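Local coordinates for erythromycin dehydratase (Saccharopolyspora erythraea, PDB 3EL6), which probably catalyses the loss of water from a beta-hydroxyacyl intermediate to give an enoyl chain, as the dehydratase of the erythromycin polyketide synthase, at residues D208-V214 against V267-P273; D173-L179 against L200-K206. One frame throughout, in Å; residues are numbered along the deposited sequence.

How the contacts relate
Reading from the N terminus, the chain first lays down 173-179, passes through helix 182-188 and the short strand 191-193, and returns as strand 200-206 to pair with it; contact 2 thus closes a local loop of 20 residues. A tight turn then leads into strand 209-215, which pairs with 266-273 in contact 1 after a longer excursion of 52 residues that includes helix 227-235. The two loops follow one another and neither crosses nor encloses the other. Their centres lie 9 Å apart because strands 200-206 and 209-215 are sheet neighbours, so 175-176, 200-206, 209-215 and 266-273 form consecutive antiparallel strands.

Contact 1: D208-V214 against V267-P273; sequences DSVYAEV and VRVVATP. With SO4 (sulfate ion), chain B.
Asp-208 meets Pro-273 where strand 266-273 ends and the partner strand is about to begin, its CB packing 3.5 Å from Pro-273 CG, while its carboxylate forms a salt bridge with Arg-205. At Ser-209 the small hydroxyl OG lies 3.6 Å from Thr-272 CG2. Val-210 opens the regular antiparallel pairing with Ala-271: the bond from Ala-271 N to Val-210 O is 2.8 Å and nearly straight, and the slim alanine suits a buried position. With CG beside its backbone N (chi1 -60°), the Tyr-211 ring runs back along its own strand toward Ser-209, setting CD1 and CE1 against the Val-270 methyls, CD1 3.8 Å from Val-270 CG2. Ala-212 exchanges two backbone hydrogen bonds with Val-269. Glu-213 OE2 stays 4.4 Å from Arg-268 NH2, off to one side of the guanidinium plane with no N-H aimed at it, so any attraction is probably long-range. Trp-169 serves both, its NE1 hydrogen-bonding Glu-213 OE2 and its indole making a cation-pi contact with Arg-268. From the guanidinium edge, Arg-268 NH1 and NH2 give nearly straight hydrogen bonds to sulfate O2 (2.9 Å) and O1 (3.1 Å); the ion is probably a crystallisation component. Val-214 pairs with Val-267, its CG2 4.0 Å from Val-269 CG2. These three valines turn an apolar face to helix 227-235, consistent with hotdog sheet-round-helix packing, and strands 200-206 and 278-284 flank the pair.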
ATOM      1  N   ASP A 208      25.429  -8.892  37.299  1.00 39.66           N
ATOM      2  CA  ASP A 208      25.182  -9.337  35.946  1.00 39.90           C
ATOM      3  C   ASP A 208      24.756  -8.168  35.027  1.00 37.69           C
ATOM      4  O   ASP A 208      24.321  -8.411  33.916  1.00 38.90           O
ATOM      5  CB  ASP A 208      24.155 -10.487  35.917  1.00 40.92           C
ATOM      6  CG  ASP A 208      24.775 -11.841  36.331  1.00 45.64           C
ATOM      7  OD1 ASP A 208      26.012 -12.034  36.134  1.00 48.36           O
ATOM      8  OD2 ASP A 208      24.031 -12.709  36.844  1.00 49.27           O
ATOM      9  N   SER A 209      24.886  -6.931  35.495  1.00 35.66           N
ATOM     10  CA  SER A 209      24.659  -5.740  34.640  1.00 34.47           C
ATOM     11  C   SER A 209      25.927  -5.326  33.879  1.00 33.11           C
ATOM     12  O   SER A 209      27.033  -5.428  34.421  1.00 32.13           O
ATOM     13  CB  SER A 209      24.218  -4.580  35.497  1.00 34.93           C
ATOM     14  OG  SER A 209      22.940  -4.885  36.053  1.00 39.35           O
ATOM     15  N   VAL A 210      25.756  -4.840  32.649  1.00 30.41           N
ATOM     16  CA  VAL A 210      26.864  -4.458  31.785  1.00 28.19           C
ATOM     17  C   VAL A 210      26.641  -3.016  31.405  1.00 26.83           C
ATOM     18  O   VAL A 210      25.502  -2.636  31.097  1.00 25.96           O
ATOM     19  CB  VAL A 210      26.850  -5.337  30.507  1.00 28.82           C
ATOM     20  CG1 VAL A 210      27.821  -4.785  29.445  1.00 28.16           C
ATOM     21  CG2 VAL A 210      27.140  -6.806  30.847  1.00 30.37           C
ATOM     22  N   TYR A 211      27.692  -2.178  31.431  1.00 24.04           N
ATOM     23  CA  TYR A 211      27.593  -0.777  31.103  1.00 23.97           C
ATOM     24  C   TYR A 211      28.530  -0.630  29.891  1.00 24.84           C
ATOM     25  O   TYR A 211      29.627  -1.223  29.920  1.00 24.15           O
ATOM     26  CB  TYR A 211      28.134   0.068  32.257  1.00 25.10           C
ATOM     27  CG  TYR A 211      27.339  -0.200  33.509  1.00 24.70           C
ATOM     28  CD1 TYR A 211      26.294   0.632  33.871  1.00 28.79           C
ATOM     29  CD2 TYR A 211      27.565  -1.358  34.233  1.00 26.93           C
ATOM     30  CE1 TYR A 211      25.504   0.335  35.008  1.00 33.74           C
ATOM     31  CE2 TYR A 211      26.777  -1.670  35.362  1.00 32.12           C
ATOM     32  CZ  TYR A 211      25.777  -0.826  35.729  1.00 33.58           C
ATOM     33  OH  TYR A 211      25.019  -1.167  36.835  1.00 39.55           O
ATOM     34  N   ALA A 212      28.159   0.120  28.854  1.00 23.44           N
ATOM     35  CA  ALA A 212      29.124   0.188  27.709  1.00 22.93           C
ATOM     36  C   ALA A 212      29.017   1.568  27.082  1.00 22.90           C
ATOM     37  O   ALA A 212      27.975   2.186  27.146  1.00 23.48           O
ATOM     38  CB  ALA A 212      28.831  -0.913  26.670  1.00 22.57           C
ATOM     39  N   GLU A 213      30.106   2.068  26.476  1.00 22.02           N
ATOM     40  CA  GLU A 213      30.063   3.254  25.648  1.00 22.63           C
ATOM     41  C   GLU A 213      30.106   2.693  24.228  1.00 22.55           C
ATOM     42  O   GLU A 213      30.966   1.869  23.918  1.00 22.47           O
ATOM     43  CB  GLU A 213      31.319   4.099  25.894  1.00 24.97           C
ATOM     44  CG  GLU A 213      31.214   4.876  27.241  1.00 26.50           C
ATOM     45  CD  GLU A 213      32.480   5.622  27.599  1.00 31.36           C
ATOM     46  OE1 GLU A 213      33.489   5.565  26.819  1.00 29.71           O
ATOM     47  OE2 GLU A 213      32.457   6.254  28.684  1.00 30.84           O
ATOM     48  N   VAL A 214      29.199   3.168  23.370  1.00 22.21           N
ATOM     49  CA  VAL A 214      29.052   2.589  22.040  1.00 22.50           C
ATOM     50  C   VAL A 214      28.937   3.788  21.096  1.00 20.09           C
ATOM     51  O   VAL A 214      28.183   4.694  21.358  1.00 19.58           O
ATOM     52  CB  VAL A 214      27.798   1.732  21.978  1.00 23.63           C
ATOM     53  CG1 VAL A 214      27.652   1.252  20.574  1.00 26.92           C
ATOM     54  CG2 VAL A 214      27.893   0.528  22.941  1.00 26.48           C
ATOM     55  N   VAL A 267      26.374   6.767  22.296  1.00 20.98           N
ATOM     56  CA  VAL A 267      25.420   6.528  23.379  1.00 22.38           C
ATOM     57  C   VAL A 267      26.110   5.761  24.508  1.00 21.95           C
ATOM     58  O   VAL A 267      27.222   5.256  24.341  1.00 21.87           O
ATOM     59  CB  VAL A 267      24.194   5.701  22.867  1.00 21.75           C
ATOM     60  CG1 VAL A 267      23.396   6.568  21.818  1.00 20.16           C
ATOM     61  CG2 VAL A 267      24.649   4.313  22.326  1.00 18.41           C
ATOM     62  N   ARG A 268      25.456   5.704  25.674  1.00 20.76           N
ATOM     63  CA  ARG A 268      25.861   4.816  26.746  1.00 20.18           C
ATOM     64  C   ARG A 268      24.744   3.788  26.937  1.00 20.49           C
ATOM     65  O   ARG A 268      23.571   4.117  26.792  1.00 21.56           O
ATOM     66  CB  ARG A 268      26.024   5.629  28.039  1.00 20.14           C
ATOM     67  CG  ARG A 268      27.143   6.722  27.949  1.00 22.98           C
ATOM     68  CD  ARG A 268      27.160   7.729  29.144  1.00 29.45           C
ATOM     69  NE  ARG A 268      28.454   8.423  29.098  1.00 31.66           N
ATOM     70  CZ  ARG A 268      28.909   9.301  29.999  1.00 37.81           C
ATOM     71  NH1 ARG A 268      28.179   9.651  31.051  1.00 35.16           N
ATOM     72  NH2 ARG A 268      30.117   9.825  29.833  1.00 36.22           N
ATOM     73  N   VAL A 269      25.094   2.580  27.258  1.00 20.87           N
ATOM     74  CA  VAL A 269      24.118   1.490  27.329  1.00 21.12           C
ATOM     75  C   VAL A 269      24.245   0.825  28.702  1.00 22.46           C
ATOM     76  O   VAL A 269      25.356   0.521  29.167  1.00 21.77           O
ATOM     77  CB  VAL A 269      24.436   0.464  26.292  1.00 21.15           C
ATOM     78  CG1 VAL A 269      23.408  -0.697  26.323  1.00 22.91           C
ATOM     79  CG2 VAL A 269      24.488   1.141  24.907  1.00 21.60           C
ATOM     80  N   VAL A 270      23.113   0.610  29.358  1.00 21.48           N
ATOM     81  CA  VAL A 270      23.093  -0.274  30.526  1.00 21.80           C
ATOM     82  C   VAL A 270      22.246  -1.494  30.158  1.00 23.37           C
ATOM     83  O   VAL A 270      21.053  -1.331  29.753  1.00 22.96           O
ATOM     84  CB  VAL A 270      22.437   0.432  31.717  1.00 22.76           C
ATOM     85  CG1 VAL A 270      22.415  -0.536  32.897  1.00 24.77           C
ATOM     86  CG2 VAL A 270      23.179   1.789  32.046  1.00 24.97           C
ATOM     87  N   ALA A 271      22.842  -2.684  30.205  1.00 22.45           N
ATOM     88  CA  ALA A 271      22.121  -3.909  29.865  1.00 23.90           C
ATOM     89  C   ALA A 271      21.898  -4.659  31.171  1.00 26.20           C
ATOM     90  O   ALA A 271      22.841  -4.893  31.931  1.00 26.02           O
ATOM     91  CB  ALA A 271      22.895  -4.756  28.917  1.00 23.18           C
ATOM     92  N   THR A 272      20.645  -5.021  31.439  1.00 26.92           N
ATOM     93  CA  THR A 272      20.308  -5.749  32.673  1.00 30.21           C
ATOM     94  C   THR A 272      19.595  -7.093  32.381  1.00 30.45           C
ATOM     95  O   THR A 272      18.812  -7.201  31.434  1.00 28.04           O
ATOM     96  CB  THR A 272      19.512  -4.814  33.636  1.00 30.95           C
ATOM     97  OG1 THR A 272      18.401  -4.244  32.944  1.00 34.74           O
ATOM     98  CG2 THR A 272      20.329  -3.617  33.999  1.00 31.57           C
ATOM     99  N   PRO A 273      19.874  -8.143  33.175  1.00 32.81           N
ATOM    100  CA  PRO A 273      19.259  -9.464  32.926  1.00 33.71           C
ATOM    101  C   PRO A 273      17.713  -9.359  32.899  1.00 34.67           C
ATOM    102  O   PRO A 273      17.126  -8.546  33.619  1.00 33.84           O
ATOM    103  CB  PRO A 273      19.716 -10.298  34.156  1.00 34.50           C
ATOM    104  CG  PRO A 273      20.985  -9.660  34.583  1.00 33.97           C
ATOM    105  CD  PRO A 273      20.731  -8.164  34.386  1.00 32.36           C
TER
HETATM  106  S   SO4 B 289      30.364  12.262  32.857  1.00 76.10           S
HETATM  107  O1  SO4 B 289      31.356  11.589  32.013  1.00 74.08           O
HETATM  108  O2  SO4 B 289      29.240  11.367  33.172  1.00 74.05           O
HETATM  109  O3  SO4 B 289      31.011  12.696  34.102  1.00 76.23           O
HETATM  110  O4  SO4 B 289      29.866  13.448  32.152  1.00 75.70           O

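Contact 2: D173-L179 against L200-K206; sequences DAVRIPL and LRAAWRK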
ATOM      1  N   ASP A 173      30.808   0.831  41.886  1.00 43.44           N
ATOM      2  CA  ASP A 173      31.480  -0.468  42.018  1.00 42.29           C
ATOM      3  C   ASP A 173      31.711  -1.233  40.719  1.00 39.30           C
ATOM      4  O   ASP A 173      31.891  -2.453  40.747  1.00 37.69           O
ATOM      5  CB  ASP A 173      30.650  -1.412  42.899  1.00 44.11           C
ATOM      6  CG  ASP A 173      30.262  -0.805  44.248  1.00 50.21           C
ATOM      7  OD1 ASP A 173      29.713  -1.580  45.085  1.00 55.17           O
ATOM      8  OD2 ASP A 173      30.483   0.427  44.473  1.00 58.19           O
ATOM      9  N   ALA A 174      31.620  -0.564  39.577  1.00 36.68           N
ATOM     10  CA  ALA A 174      31.635  -1.318  38.327  1.00 34.23           C
ATOM     11  C   ALA A 174      33.102  -1.537  37.994  1.00 32.20           C
ATOM     12  O   ALA A 174      33.919  -0.689  38.323  1.00 33.47           O
ATOM     13  CB  ALA A 174      30.918  -0.531  37.217  1.00 33.63           C
ATOM     14  N   VAL A 175      33.427  -2.683  37.424  1.00 28.76           N
ATOM     15  CA  VAL A 175      34.791  -2.974  37.060  1.00 27.11           C
ATOM     16  C   VAL A 175      34.936  -3.084  35.546  1.00 25.44           C
ATOM     17  O   VAL A 175      34.028  -3.545  34.840  1.00 24.02           O
ATOM     18  CB  VAL A 175      35.357  -4.269  37.752  1.00 26.88           C
ATOM     19  CG1 VAL A 175      35.045  -4.230  39.257  1.00 29.68           C
ATOM     20  CG2 VAL A 175      34.757  -5.539  37.157  1.00 29.82           C
ATOM     21  N   ARG A 176      36.098  -2.680  35.064  1.00 23.98           N
ATOM     22  CA  ARG A 176      36.346  -2.717  33.652  1.00 24.22           C
ATOM     23  C   ARG A 176      36.235  -4.108  33.112  1.00 25.87           C
ATOM     24  O   ARG A 176      36.724  -5.110  33.725  1.00 25.14           O
ATOM     25  CB  ARG A 176      37.758  -2.204  33.377  1.00 23.53           C
ATOM     26  CG  ARG A 176      38.068  -2.212  31.944  1.00 28.66           C
ATOM     27  CD  ARG A 176      39.455  -2.636  31.762  1.00 36.96           C
ATOM     28  NE  ARG A 176      40.295  -1.551  31.364  1.00 41.30           N
ATOM     29  CZ  ARG A 176      41.624  -1.676  31.206  1.00 43.57           C
ATOM     30  NH1 ARG A 176      42.260  -2.869  31.441  1.00 37.94           N
ATOM     31  NH2 ARG A 176      42.313  -0.605  30.806  1.00 37.57           N
ATOM     32  N   ILE A 177      35.614  -4.186  31.920  1.00 24.50           N
ATOM     33  CA  ILE A 177      35.649  -5.393  31.115  1.00 26.77           C
ATOM     34  C   ILE A 177      36.704  -5.198  30.038  1.00 26.73           C
ATOM     35  O   ILE A 177      36.542  -4.330  29.153  1.00 26.92           O
ATOM     36  CB  ILE A 177      34.281  -5.654  30.424  1.00 26.59           C
ATOM     37  CG1 ILE A 177      33.156  -5.682  31.479  1.00 28.95           C
ATOM     38  CG2 ILE A 177      34.380  -6.949  29.618  1.00 27.11           C
ATOM     39  CD1 ILE A 177      31.714  -5.910  30.897  1.00 27.98           C
ATOM     40  N   PRO A 178      37.823  -5.931  30.118  1.00 27.56           N
ATOM     41  CA  PRO A 178      38.818  -5.635  29.050  1.00 28.85           C
ATOM     42  C   PRO A 178      38.295  -6.082  27.654  1.00 29.07           C
ATOM     43  O   PRO A 178      37.762  -7.174  27.542  1.00 28.72           O
ATOM     44  CB  PRO A 178      40.030  -6.515  29.453  1.00 29.22           C
ATOM     45  CG  PRO A 178      39.898  -6.614  30.978  1.00 28.40           C
ATOM     46  CD  PRO A 178      38.398  -6.770  31.197  1.00 28.44           C
ATOM     47  N   LEU A 179      38.448  -5.245  26.636  1.00 30.48           N
ATOM     48  CA  LEU A 179      37.844  -5.530  25.307  1.00 31.55           C
ATOM     49  C   LEU A 179      38.856  -5.992  24.244  1.00 33.98           C
ATOM     50  O   LEU A 179      38.492  -6.260  23.103  1.00 33.53           O
ATOM     51  CB  LEU A 179      37.100  -4.293  24.808  1.00 30.92           C
ATOM     52  CG  LEU A 179      35.813  -3.948  25.604  1.00 29.07           C
ATOM     53  CD1 LEU A 179      35.231  -2.573  25.200  1.00 24.05           C
ATOM     54  CD2 LEU A 179      34.809  -5.072  25.437  1.00 29.78           C
ATOM     55  N   LEU A 200      31.780  -1.234  20.227  1.00 22.32           N
ATOM     56  CA  LEU A 200      31.921  -1.251  21.713  1.00 22.53           C
ATOM     57  C   LEU A 200      33.240  -0.546  22.063  1.00 22.51           C
ATOM     58  O   LEU A 200      34.295  -1.053  21.697  1.00 24.48           O
ATOM     59  CB  LEU A 200      31.927  -2.697  22.202  1.00 22.70           C
ATOM     60  CG  LEU A 200      30.607  -3.444  22.041  1.00 25.35           C
ATOM     61  CD1 LEU A 200      30.836  -4.944  22.431  1.00 27.53           C
ATOM     62  CD2 LEU A 200      29.528  -2.889  22.959  1.00 25.91           C
ATOM     63  N   ARG A 201      33.179   0.658  22.609  1.00 21.83           N
ATOM     64  CA  ARG A 201      34.398   1.480  22.816  1.00 23.40           C
ATOM     65  C   ARG A 201      34.956   1.263  24.263  1.00 24.91           C
ATOM     66  O   ARG A 201      36.179   1.382  24.519  1.00 24.11           O
ATOM     67  CB  ARG A 201      34.106   2.950  22.603  1.00 23.18           C
ATOM     68  CG  ARG A 201      33.563   3.320  21.200  1.00 22.39           C
ATOM     69  CD  ARG A 201      34.570   3.007  20.030  1.00 22.89           C
ATOM     70  NE  ARG A 201      33.799   3.044  18.769  1.00 21.43           N
ATOM     71  CZ  ARG A 201      34.205   2.576  17.600  1.00 19.68           C
ATOM     72  NH1 ARG A 201      35.471   2.183  17.445  1.00 18.88           N
ATOM     73  NH2 ARG A 201      33.360   2.557  16.567  1.00 17.96           N
ATOM     74  N   ALA A 202      34.057   0.993  25.209  1.00 23.21           N
ATOM     75  CA  ALA A 202      34.472   0.722  26.616  1.00 22.98           C
ATOM     76  C   ALA A 202      33.359  -0.051  27.308  1.00 24.27           C
ATOM     77  O   ALA A 202      32.193   0.071  26.892  1.00 23.10           O
ATOM     78  CB  ALA A 202      34.704   2.066  27.341  1.00 22.85           C
ATOM     79  N   ALA A 203      33.679  -0.900  28.290  1.00 23.00           N
ATOM     80  CA  ALA A 203      32.615  -1.618  28.966  1.00 22.75           C
ATOM     81  C   ALA A 203      33.035  -1.925  30.414  1.00 24.05           C
ATOM     82  O   ALA A 203      34.248  -2.019  30.727  1.00 21.77           O
ATOM     83  CB  ALA A 203      32.314  -2.932  28.258  1.00 20.21           C
ATOM     84  N   TRP A 204      32.027  -2.109  31.256  1.00 22.11           N
ATOM     85  CA  TRP A 204      32.224  -2.374  32.704  1.00 24.61           C
ATOM     86  C   TRP A 204      31.102  -3.301  33.140  1.00 27.56           C
ATOM     87  O   TRP A 204      30.053  -3.339  32.479  1.00 27.04           O
ATOM     88  CB  TRP A 204      32.098  -1.105  33.517  1.00 22.29           C
ATOM     89  CG  TRP A 204      33.116  -0.025  33.223  1.00 24.52           C
ATOM     90  CD1 TRP A 204      34.338   0.173  33.833  1.00 21.89           C
ATOM     91  CD2 TRP A 204      32.958   1.056  32.275  1.00 24.10           C
ATOM     92  NE1 TRP A 204      34.944   1.294  33.299  1.00 27.97           N
ATOM     93  CE2 TRP A 204      34.125   1.857  32.350  1.00 25.86           C
ATOM     94  CE3 TRP A 204      31.945   1.405  31.356  1.00 26.53           C
ATOM     95  CZ2 TRP A 204      34.307   2.994  31.558  1.00 26.13           C
ATOM     96  CZ3 TRP A 204      32.132   2.546  30.555  1.00 27.50           C
ATOM     97  CH2 TRP A 204      33.303   3.323  30.673  1.00 28.53           C
ATOM     98  N   ARG A 205      31.275  -4.000  34.264  1.00 29.05           N
ATOM     99  CA  ARG A 205      30.284  -4.951  34.720  1.00 32.58           C
ATOM    100  C   ARG A 205      30.115  -4.772  36.197  1.00 34.17           C
ATOM    101  O   ARG A 205      31.069  -4.417  36.888  1.00 34.46           O
ATOM    102  CB  ARG A 205      30.782  -6.354  34.434  1.00 33.31           C
ATOM    103  CG  ARG A 205      29.817  -7.444  34.797  1.00 39.73           C
ATOM    104  CD  ARG A 205      30.016  -8.659  33.895  1.00 46.34           C
ATOM    105  NE  ARG A 205      29.193  -9.776  34.353  1.00 48.92           N
ATOM    106  CZ  ARG A 205      29.292 -11.012  33.876  1.00 49.58           C
ATOM    107  NH1 ARG A 205      30.171 -11.271  32.916  1.00 51.24           N
ATOM    108  NH2 ARG A 205      28.514 -11.983  34.357  1.00 49.74           N
ATOM    109  N   LYS A 206      28.898  -4.960  36.670  1.00 36.12           N
ATOM    110  CA  LYS A 206      28.589  -4.973  38.095  1.00 38.89           C
ATOM    111  C   LYS A 206      27.506  -6.046  38.290  1.00 40.38           C
ATOM    112  O   LYS A 206      26.438  -5.947  37.690  1.00 39.29           O
ATOM    113  CB  LYS A 206      28.064  -3.626  38.538  1.00 38.85           C
ATOM    114  CG  LYS A 206      27.884  -3.574  40.055  1.00 43.06           C
ATOM    115  CD  LYS A 206      26.830  -2.583  40.453  1.00 46.09           C
ATOM    116  CE  LYS A 206      27.263  -1.170  40.155  1.00 49.45           C
ATOM    117  NZ  LYS A 206      26.144  -0.246  40.519  1.00 53.78           N
TER
HETATM  118  O   HOH W   1      36.457  -1.701  28.577  1.00 24.76           O
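Ile-177 and Leu-179 both extend onto strand 200-206, but they use different atoms against different surfaces. Ile-177 is the more closely applied: CG1 stands beside its backbone N (chi1 -55°), and the extended branch carries CD1 over the backbone of Trp-204, 3.4 Å from Trp-204 O, and on to Arg-205 CB. Its CB meets Ala-203 CB at 4.0 Å, a place where a lone methyl lets the branched residue come close. Leu-179 uses one branch, its CD1 lying 3.7 Å from Ala-202 CA, an apolar group that keeps 173-179 in contact with the strand after regular pairing has ended. The Trp-204 indole leads away from Ile-177 and brings its CD1 within 3.5 Å of Arg-176 CA; CB of the same tryptophan packs on the Ala-174 methyl, and its ring meets that of Trp-169 with the planes nearly perpendicular (about 80°).

Three backbone hydrogen bonds hold the pairing. Val-175 and Arg-205 exchange two, and Ile-177 N gives a third, 2.8 Å to Ala-203 O, arriving from above the carbonyl plane. Past it a water accepts from Ala-203 N and donates to Ile-177 O at 2.7 Å, standing in for a direct bond between them. In the pairing of 200-206 with strand 209-215, Arg-201 and Ala-202 both face Glu-213, a classic beta bulge. The short strand 175-176 is the outermost strand at this end of the double hotdog fold within the chain.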